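Local coordinates for protein amidohydrolase (Brucella melitensis biovar Abortus, PDB 4F0L) that probably acts as a metal-dependent hydrolase of the amidohydrolase family, perhaps a deaminase, and holds an iron(III) ion in this crystal, at residues 88-93 and 304-309; 401-406 and 419-424; 313-318 and 355-360. All coordinates share one frame; numbering follows the deposited sequence.

In the fold
Along the chain contact 1 closes first, contact 3 follows and contact 2 comes last. Segments 304-309 and 313-318 nearly adjoin in sequence, on helices 301-306 and 314-319, yet the centres of contacts 1 and 3 lie 27 Å apart. Contact 2 is 34 Å from contact 1 and 26 Å from contact 3, centre to centre, and sits around the helix that joins antiparallel strands 395-399 and 422-428. Contact 1 is the one near the iron. All three touch the second subunit: Tyr345, Arg348 and Arg354 of that subunit, close in sequence to the 355-360 loop of contact 3, reach contact 1, so the dimer interface runs close to the metal site.

Contact 1: 88-93 and 304-309; sequences WSWREI and EANLGD
Leu307 lays its CD2 methyl over one face of the Trp90 indole, 3.8 Å from the centroid of the five-membered ring and only 11° off its normal. This is a CH-pi contact, and the nearest ring atom is NE1, 3.7 Å from Leu307 CD2. Trp90 extends its ring from helix 88-100 with CG anti to the backbone N (chi1 -169°), which carries the indole across to the end of helix 301-306. The ring N-H is linked to the other segment by one water: water 1 accepts from Trp90 NE1 at 3.0 Å and donates to Asn306 OD1 at 2.9 Å. That amide has further partners, with Arg354 NH2 of the second subunit also bonded to OD1, while ND2 bonds Glu78 and Tyr345 of the second subunit. Behind Leu307 the helix ends in a Schellman motif, where Gly308 has positive phi, Gly308 N bonds Ala305 O at 3.0 Å and Asp309 N bonds Glu304 O at 2.8 Å. Leu307 lies about 7 Å from the iron(III) ion, side chain to metal. The chemistry is therefore divided: an apolar methyl packs on one face of the pyrrole part of the indole, a water satisfies its N-H, and the amide beyond is fixed partly by the neighbouring subunit.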
loop_
_atom_site.group_PDB
_atom_site.type_symbol
_atom_site.label_atom_id
_atom_site.label_comp_id
_atom_site.label_asym_id
_atom_site.label_seq_id
_atom_site.Cartn_x
_atom_site.Cartn_y
_atom_site.Cartn_z
ATOM N N TRP B 88 7.946 6.088 21.194
ATOM C CA TRP B 88 7.685 7.276 22.032
ATOM C C TRP B 88 6.944 8.345 21.255
ATOM O O TRP B 88 5.925 8.869 21.727
ATOM C CB TRP B 88 8.975 7.854 22.630
ATOM N N SER B 89 7.421 8.642 20.043
ATOM C CA SER B 89 6.810 9.698 19.216
ATOM C C SER B 89 5.322 9.433 18.919
ATOM O O SER B 89 4.506 10.365 18.942
ATOM C CB SER B 89 7.611 9.907 17.925
ATOM O OG SER B 89 7.613 8.739 17.104
ATOM N N TRP B 90 4.970 8.171 18.664
ATOM C CA TRP B 90 3.573 7.805 18.417
ATOM C C TRP B 90 2.712 8.075 19.634
ATOM O O TRP B 90 1.674 8.702 19.536
ATOM C CB TRP B 90 3.447 6.333 18.017
ATOM C CG TRP B 90 2.080 5.995 17.501
ATOM C CD1 TRP B 90 1.646 6.011 16.178
ATOM C CD2 TRP B 90 0.908 5.573 18.287
ATOM N NE1 TRP B 90 0.328 5.634 16.095
ATOM C CE2 TRP B 90 -0.181 5.371 17.322
ATOM C CE3 TRP B 90 0.664 5.355 19.634
ATOM C CZ2 TRP B 90 -1.448 4.969 17.714
ATOM C CZ3 TRP B 90 -0.618 4.968 20.024
ATOM C CH2 TRP B 90 -1.648 4.760 19.080
ATOM N N ARG B 91 3.143 7.603 20.790
ATOM C CA ARG B 91 2.412 7.875 22.032
ATOM C C ARG B 91 2.331 9.374 22.369
ATOM O O ARG B 91 1.291 9.837 22.821
ATOM C CB ARG B 91 3.023 7.095 23.205
ATOM C CG ARG B 91 2.880 5.585 23.062
ATOM C CD ARG B 91 2.884 4.881 24.411
ATOM N NE ARG B 91 4.000 5.338 25.234
ATOM C CZ ARG B 91 5.274 4.980 25.059
ATOM N NH1 ARG B 91 5.642 4.156 24.080
ATOM N NH2 ARG B 91 6.201 5.461 25.883
ATOM N N GLU B 92 3.414 10.120 22.146
ATOM C CA GLU B 92 3.416 11.570 22.429
ATOM C C GLU B 92 2.363 12.286 21.576
ATOM O O GLU B 92 1.586 13.090 22.096
ATOM C CB GLU B 92 4.796 12.223 22.218
ATOM C CG GLU B 92 4.747 13.756 22.270
ATOM C CD GLU B 92 6.101 14.426 22.507
ATOM O OE1 GLU B 92 7.100 14.022 21.869
ATOM O OE2 GLU B 92 6.159 15.383 23.326
ATOM N N ILE B 93 2.351 11.996 20.271
ATOM C CA ILE B 93 1.399 12.621 19.370
ATOM C C ILE B 93 -0.009 12.133 19.736
ATOM O O ILE B 93 -0.925 12.936 19.833
ATOM C CB ILE B 93 1.719 12.369 17.887
ATOM C CG1 ILE B 93 3.127 12.896 17.515
ATOM C CG2 ILE B 93 0.668 13.025 17.001
ATOM C CD1 ILE B 93 3.409 14.352 17.862
ATOM N N GLU B 304 -1.039 -2.333 12.019
ATOM C CA GLU B 304 -0.094 -3.283 12.598
ATOM C C GLU B 304 1.298 -3.121 11.951
ATOM O O GLU B 304 2.335 -3.227 12.618
ATOM C CB GLU B 304 -0.627 -4.731 12.447
ATOM C CG GLU B 304 -1.730 -5.079 13.461
ATOM C CD GLU B 304 -2.716 -6.136 12.989
ATOM O OE1 GLU B 304 -2.368 -6.947 12.114
ATOM O OE2 GLU B 304 -3.854 -6.167 13.500
ATOM N N ALA B 305 1.319 -2.901 10.636
ATOM C CA ALA B 305 2.596 -2.613 9.942
ATOM C C ALA B 305 3.187 -1.277 10.410
ATOM O O ALA B 305 4.384 -1.185 10.673
ATOM C CB ALA B 305 2.383 -2.551 8.436
ATOM N N ASN B 306 2.348 -0.226 10.449
ATOM C CA ASN B 306 2.797 1.101 10.833
ATOM C C ASN B 306 3.355 1.076 12.270
ATOM O O ASN B 306 4.267 1.838 12.616
ATOM C CB ASN B 306 1.642 2.100 10.678
ATOM C CG ASN B 306 2.008 3.487 11.129
ATOM O OD1 ASN B 306 1.952 3.792 12.338
ATOM N ND2 ASN B 306 2.417 4.330 10.184
ATOM N N LEU B 307 2.807 0.202 13.106
ATOM C CA LEU B 307 3.268 0.079 14.496
ATOM C C LEU B 307 4.362 -1.003 14.688
ATOM O O LEU B 307 4.864 -1.166 15.789
ATOM C CB LEU B 307 2.070 -0.203 15.433
ATOM C CG LEU B 307 0.999 0.868 15.515
ATOM C CD1 LEU B 307 -0.194 0.443 16.398
ATOM C CD2 LEU B 307 1.642 2.134 16.081
ATOM N N GLY B 308 4.734 -1.736 13.636
ATOM C CA GLY B 308 5.659 -2.882 13.779
ATOM C C GLY B 308 5.184 -4.002 14.721
ATOM O O GLY B 308 6.009 -4.629 15.408
ATOM N N ASP B 309 3.874 -4.259 14.761
ATOM C CA ASP B 309 3.313 -5.207 15.729
ATOM C C ASP B 309 3.768 -6.638 15.452
ATOM O O ASP B 309 4.217 -7.319 16.350
ATOM C CB ASP B 309 1.791 -5.203 15.739
ATOM C CG ASP B 309 1.188 -3.952 16.347
ATOM O OD1 ASP B 309 1.785 -3.365 17.264
ATOM O OD2 ASP B 309 0.070 -3.576 15.909
HETATM O O HOH W 1 -0.495 4.900 13.328
#

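Contact 2: 401-406 and 419-424; sequences ERLPHA and GRAHVC
Arg402 and Arg420 bring their backbones to 6.0 Å, CA to CA, in the two loops on either end of helix 408-417, within a strand-helix-strand unit. Strands 395-399 and 422-428 are antiparallel neighbours linked by that helix, consistent with the small beta domain of amidohydrolases. Gly419, with positive phi, lets the chain leave the helix. No direct hydrogen bond joins the segments; water 2 bridges the backbones, accepting from Arg402 N at 2.8 Å and donating to Arg420 O at 2.7 Å. Leu403 CD1 packs 3.6 Å from Arg420 O and also meets Arg420 CB, the side chains crossing at about a right angle; it then touches Ala421 CB (4.0 Å). The guanidinium planes of the two arginines are 32° apart. The bend at chi2 (-72°) of Arg420 goes with its CD lying over one face of the Arg402 group, and Arg402 NH1 comes within 3.6 Å of Arg420 NE. Glu446 of the second subunit makes a salt bridge to Arg402 NH2, which probably eases the repulsion; Tyr71 of that subunit accepts from Arg420 NH2 through its backbone O and makes a cation-pi contact with Arg420. In the plane of the Arg402 guanidinium, at its edge, water 5 accepts from NH1 at 2.6 Å and donates to Gly419 O at 3.2 Å.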
loop_
_atom_site.group_PDB
_atom_site.type_symbol
_atom_site.label_atom_id
_atom_site.label_comp_id
_atom_site.label_asym_id
_atom_site.label_seq_id
_atom_site.Cartn_x
_atom_site.Cartn_y
_atom_site.Cartn_z
ATOM N N GLU B 401 -13.356 0.951 -15.631
ATOM C CA GLU B 401 -12.964 1.595 -16.872
ATOM C C GLU B 401 -11.656 1.002 -17.416
ATOM O O GLU B 401 -11.527 0.781 -18.618
ATOM C CB GLU B 401 -12.858 3.097 -16.601
ATOM C CG GLU B 401 -12.675 4.006 -17.800
ATOM C CD GLU B 401 -12.924 5.467 -17.422
ATOM O OE1 GLU B 401 -11.923 6.194 -17.228
ATOM O OE2 GLU B 401 -14.105 5.863 -17.256
ATOM N N ARG B 402 -10.717 0.681 -16.527
ATOM C CA ARG B 402 -9.466 0.045 -16.946
ATOM C C ARG B 402 -9.505 -1.496 -16.969
ATOM O O ARG B 402 -8.464 -2.136 -17.258
ATOM C CB ARG B 402 -8.298 0.490 -16.054
ATOM C CG ARG B 402 -8.080 2.012 -15.971
ATOM C CD ARG B 402 -6.646 2.338 -15.566
ATOM N NE ARG B 402 -5.682 1.846 -16.546
ATOM C CZ ARG B 402 -4.384 1.651 -16.335
ATOM N NH1 ARG B 402 -3.828 1.867 -15.129
ATOM N NH2 ARG B 402 -3.619 1.211 -17.341
ATOM N N LEU B 403 -10.658 -2.091 -16.652
ATOM C CA LEU B 403 -10.817 -3.543 -16.681
ATOM C C LEU B 403 -12.089 -3.913 -17.437
ATOM O O LEU B 403 -12.953 -4.595 -16.863
ATOM C CB LEU B 403 -10.904 -4.074 -15.236
ATOM C CG LEU B 403 -9.672 -3.944 -14.344
ATOM C CD1 LEU B 403 -10.007 -4.091 -12.885
ATOM C CD2 LEU B 403 -8.663 -4.997 -14.736
ATOM N N PRO B 404 -12.213 -3.453 -18.711
ATOM C CA PRO B 404 -13.480 -3.460 -19.445
ATOM C C PRO B 404 -14.060 -4.841 -19.718
ATOM O O PRO B 404 -15.275 -4.990 -19.699
ATOM C CB PRO B 404 -13.136 -2.777 -20.774
ATOM C CG PRO B 404 -11.648 -2.845 -20.880
ATOM C CD PRO B 404 -11.187 -2.715 -19.466
ATOM N N HIS B 405 -13.206 -5.842 -19.909
ATOM C CA HIS B 405 -13.725 -7.184 -20.181
ATOM C C HIS B 405 -13.584 -8.101 -18.992
ATOM O O HIS B 405 -14.050 -9.237 -19.035
ATOM C CB HIS B 405 -13.095 -7.783 -21.455
ATOM C CG HIS B 405 -13.522 -7.082 -22.729
ATOM N ND1 HIS B 405 -14.641 -7.417 -23.409
ATOM C CD2 HIS B 405 -12.936 -6.031 -23.429
ATOM C CE1 HIS B 405 -14.758 -6.630 -24.497
ATOM N NE2 HIS B 405 -13.714 -5.779 -24.504
ATOM N N ALA B 406 -13.025 -7.596 -17.895
ATOM C CA ALA B 406 -12.651 -8.448 -16.774
ATOM C C ALA B 406 -13.889 -9.093 -16.109
ATOM O O ALA B 406 -14.844 -8.407 -15.729
ATOM C CB ALA B 406 -11.817 -7.663 -15.772
ATOM N N GLY B 419 -4.159 -1.793 -8.504
ATOM C CA GLY B 419 -4.632 -0.401 -8.573
ATOM C C GLY B 419 -5.420 -0.107 -9.849
ATOM O O GLY B 419 -5.513 1.048 -10.286
ATOM N N ARG B 420 -6.007 -1.146 -10.447
ATOM C CA ARG B 420 -6.663 -1.019 -11.755
ATOM C C ARG B 420 -8.201 -0.782 -11.690
ATOM O O ARG B 420 -8.854 -0.699 -12.723
ATOM C CB ARG B 420 -6.365 -2.287 -12.578
ATOM C CG ARG B 420 -4.918 -2.402 -13.081
ATOM C CD ARG B 420 -4.525 -1.449 -14.193
ATOM N NE ARG B 420 -3.087 -1.588 -14.467
ATOM C CZ ARG B 420 -2.539 -2.452 -15.319
ATOM N NH1 ARG B 420 -3.302 -3.211 -16.085
ATOM N NH2 ARG B 420 -1.217 -2.518 -15.450
ATOM N N ALA B 421 -8.771 -0.741 -10.487
ATOM C CA ALA B 421 -10.148 -0.301 -10.263
ATOM C C ALA B 421 -10.160 0.523 -9.012
ATOM O O ALA B 421 -9.213 0.432 -8.225
ATOM C CB ALA B 421 -11.099 -1.477 -10.108
ATOM N N HIS B 422 -11.267 1.257 -8.826
ATOM C CA HIS B 422 -11.525 2.099 -7.684
ATOM C C HIS B 422 -13.014 2.099 -7.341
ATOM O O HIS B 422 -13.863 1.769 -8.159
ATOM C CB HIS B 422 -11.049 3.526 -7.967
ATOM C CG HIS B 422 -9.611 3.601 -8.415
ATOM N ND1 HIS B 422 -9.242 3.557 -9.723
ATOM C CD2 HIS B 422 -8.423 3.675 -7.671
ATOM C CE1 HIS B 422 -7.893 3.605 -9.807
ATOM N NE2 HIS B 422 -7.395 3.675 -8.544
ATOM N N VAL B 423 -13.334 2.488 -6.117
ATOM C CA VAL B 423 -14.748 2.669 -5.671
ATOM C C VAL B 423 -15.455 3.774 -6.479
ATOM O O VAL B 423 -14.906 4.866 -6.680
ATOM C CB VAL B 423 -14.791 2.978 -4.166
ATOM C CG1 VAL B 423 -16.185 3.444 -3.715
ATOM C CG2 VAL B 423 -14.321 1.773 -3.374
ATOM N N CYS B 424 -16.633 3.459 -6.996
ATOM C CA CYS B 424 -17.441 4.421 -7.742
ATOM C C CYS B 424 -18.601 4.950 -6.862
ATOM O O CYS B 424 -18.479 5.987 -6.225
ATOM C CB CYS B 424 -17.933 3.808 -9.046
ATOM S SG CYS B 424 -18.584 5.045 -10.192
HETATM O O HOH W 2 -10.859 0.765 -13.688
HETATM O O HOH W 3 -6.045 -3.220 -16.711
HETATM O O HOH W 4 -1.659 0.553 -12.926
HETATM O O HOH W 5 -4.743 2.814 -12.896
#

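Contact 3: 313-318 and 355-360; sequences NATEFA and NVLAAN
Leu357, the loop residue that meets helix 314-319 at Ala314 and Thr315, shares a carboxylate with its neighbour through the backbone: Glu344 OE1 bonds Leu357 N and Glu344 OE2 bonds Val356 N. With both oxygens engaged, that acid on helix 336-351 holds the backbone of the loop at these two residues. The contact itself is wholly apolar, with no hydrogen bond across it, and buries 152 Å² in all. Thr315 and Leu357 are the closest pair of backbones, 6.5 Å between CA atoms. Leu357 does most of the touching. Its CB leaves the backbone aslant, but the forked end swings in, with CG anti to the carbonyl carbon (chi1 -56°) and the chain extended at chi2. Leu357 CD2 then reaches Ala314 CB at 3.5 Å, and Leu357 CD1 backs it up at 3.8 Å from the same methyl. The CD2 methyl also meets Thr315 CG2, 3.6 Å away, so it straddles two successive residues in the first turn of the helix. Thr315 turns CG2, not its hydroxyl, to Leu357, and the two side chains cross at about a right angle. The approach of Val356 to the same threonine is too short to be sound, and its detail is doubtful. The helix wall is held by its own backbone bonds, Phe317 N to Asn313 O at 2.9 Å and Ala318 N to Ala314 O at 3.0 Å. Beyond the pair, Leu357 packs on Leu343 and Gln347 of helix 336-351 and on Leu368 of helix 364-379, while Phe317 packs on helix 284-293. Through Leu357 the loop joins helix 314-319 to helices 336-351 and 364-379.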
loop_
_atom_site.group_PDB
_atom_site.type_symbol
_atom_site.label_atom_id
_atom_site.label_comp_id
_atom_site.label_asym_id
_atom_site.label_seq_id
_atom_site.Cartn_x
_atom_site.Cartn_y
_atom_site.Cartn_z
ATOM N N ASN B 313 -1.293 -15.114 12.223
ATOM C CA ASN B 313 -1.235 -16.536 11.847
ATOM C C ASN B 313 -2.387 -16.880 10.919
ATOM O O ASN B 313 -3.251 -17.706 11.247
ATOM C CB ASN B 313 -1.327 -17.449 13.073
ATOM C CG ASN B 313 -0.120 -17.350 13.951
ATOM O OD1 ASN B 313 0.884 -16.784 13.548
ATOM N ND2 ASN B 313 -0.213 -17.889 15.169
ATOM N N ALA B 314 -2.383 -16.249 9.747
ATOM C CA ALA B 314 -3.544 -16.202 8.870
ATOM C C ALA B 314 -3.941 -17.562 8.241
ATOM O O ALA B 314 -5.132 -17.906 8.209
ATOM C CB ALA B 314 -3.314 -15.139 7.781
ATOM N N THR B 315 -2.971 -18.333 7.763
ATOM C CA THR B 315 -3.305 -19.629 7.121
ATOM C C THR B 315 -3.821 -20.641 8.148
ATOM O O THR B 315 -4.855 -21.271 7.929
ATOM C CB THR B 315 -2.131 -20.208 6.312
ATOM O OG1 THR B 315 -1.009 -20.402 7.181
ATOM C CG2 THR B 315 -1.731 -19.248 5.217
ATOM N N GLU B 316 -3.148 -20.721 9.295
ATOM C CA GLU B 316 -3.581 -21.606 10.395
ATOM C C GLU B 316 -4.984 -21.191 10.847
ATOM O O GLU B 316 -5.862 -22.042 11.012
ATOM C CB GLU B 316 -2.581 -21.620 11.563
ATOM N N PHE B 317 -5.211 -19.889 11.013
ATOM C CA PHE B 317 -6.518 -19.419 11.467
ATOM C C PHE B 317 -7.637 -19.803 10.471
ATOM O O PHE B 317 -8.679 -20.371 10.877
ATOM C CB PHE B 317 -6.475 -17.928 11.747
ATOM C CG PHE B 317 -7.722 -17.395 12.388
ATOM C CD1 PHE B 317 -8.101 -17.802 13.659
ATOM C CD2 PHE B 317 -8.530 -16.509 11.706
ATOM C CE1 PHE B 317 -9.262 -17.324 14.248
ATOM C CE2 PHE B 317 -9.678 -16.012 12.292
ATOM C CZ PHE B 317 -10.052 -16.419 13.559
ATOM N N ALA B 318 -7.385 -19.576 9.179
ATOM C CA ALA B 318 -8.349 -19.877 8.116
ATOM C C ALA B 318 -8.583 -21.384 7.959
ATOM O O ALA B 318 -9.729 -21.835 7.846
ATOM C CB ALA B 318 -7.913 -19.247 6.784
ATOM N N ASN B 355 0.083 -16.041 -3.176
ATOM C CA ASN B 355 -1.336 -16.423 -3.047
ATOM C C ASN B 355 -1.578 -17.310 -1.832
ATOM O O ASN B 355 -2.146 -18.382 -1.929
ATOM C CB ASN B 355 -1.761 -17.063 -4.368
ATOM C CG ASN B 355 -1.639 -16.075 -5.511
ATOM O OD1 ASN B 355 -2.167 -14.949 -5.400
ATOM N ND2 ASN B 355 -0.910 -16.450 -6.581
ATOM N N VAL B 356 -1.095 -16.819 -0.697
ATOM C CA VAL B 356 -1.131 -17.540 0.538
ATOM C C VAL B 356 -2.534 -17.658 1.090
ATOM O O VAL B 356 -2.911 -18.722 1.585
ATOM C CB VAL B 356 -0.222 -16.881 1.608
ATOM C CG1 VAL B 356 -0.380 -17.624 2.961
ATOM C CG2 VAL B 356 1.229 -16.872 1.096
ATOM N N LEU B 357 -3.300 -16.568 1.015
ATOM C CA LEU B 357 -4.626 -16.528 1.614
ATOM C C LEU B 357 -5.765 -16.807 0.624
ATOM O O LEU B 357 -6.938 -16.718 0.984
ATOM C CB LEU B 357 -4.827 -15.229 2.404
ATOM C CG LEU B 357 -3.742 -14.991 3.502
ATOM C CD1 LEU B 357 -4.018 -13.704 4.305
ATOM C CD2 LEU B 357 -3.562 -16.215 4.415
ATOM N N ALA B 358 -5.426 -17.206 -0.601
ATOM C CA ALA B 358 -6.434 -17.770 -1.509
ATOM C C ALA B 358 -7.077 -19.039 -0.885
ATOM O O ALA B 358 -6.469 -19.709 -0.060
ATOM C CB ALA B 358 -5.816 -18.083 -2.875
ATOM N N ALA B 359 -8.319 -19.332 -1.271
ATOM C CA ALA B 359 -9.057 -20.527 -0.785
ATOM C C ALA B 359 -9.128 -21.517 -1.937
ATOM O O ALA B 359 -9.570 -21.159 -3.028
ATOM C CB ALA B 359 -10.471 -20.166 -0.337
ATOM N N ASN B 360 -8.719 -22.754 -1.693
ATOM C CA ASN B 360 -8.602 -23.758 -2.767
ATOM C C ASN B 360 -7.551 -23.257 -3.763
ATOM O O ASN B 360 -6.480 -22.767 -3.360
ATOM C CB ASN B 360 -9.962 -23.997 -3.443
#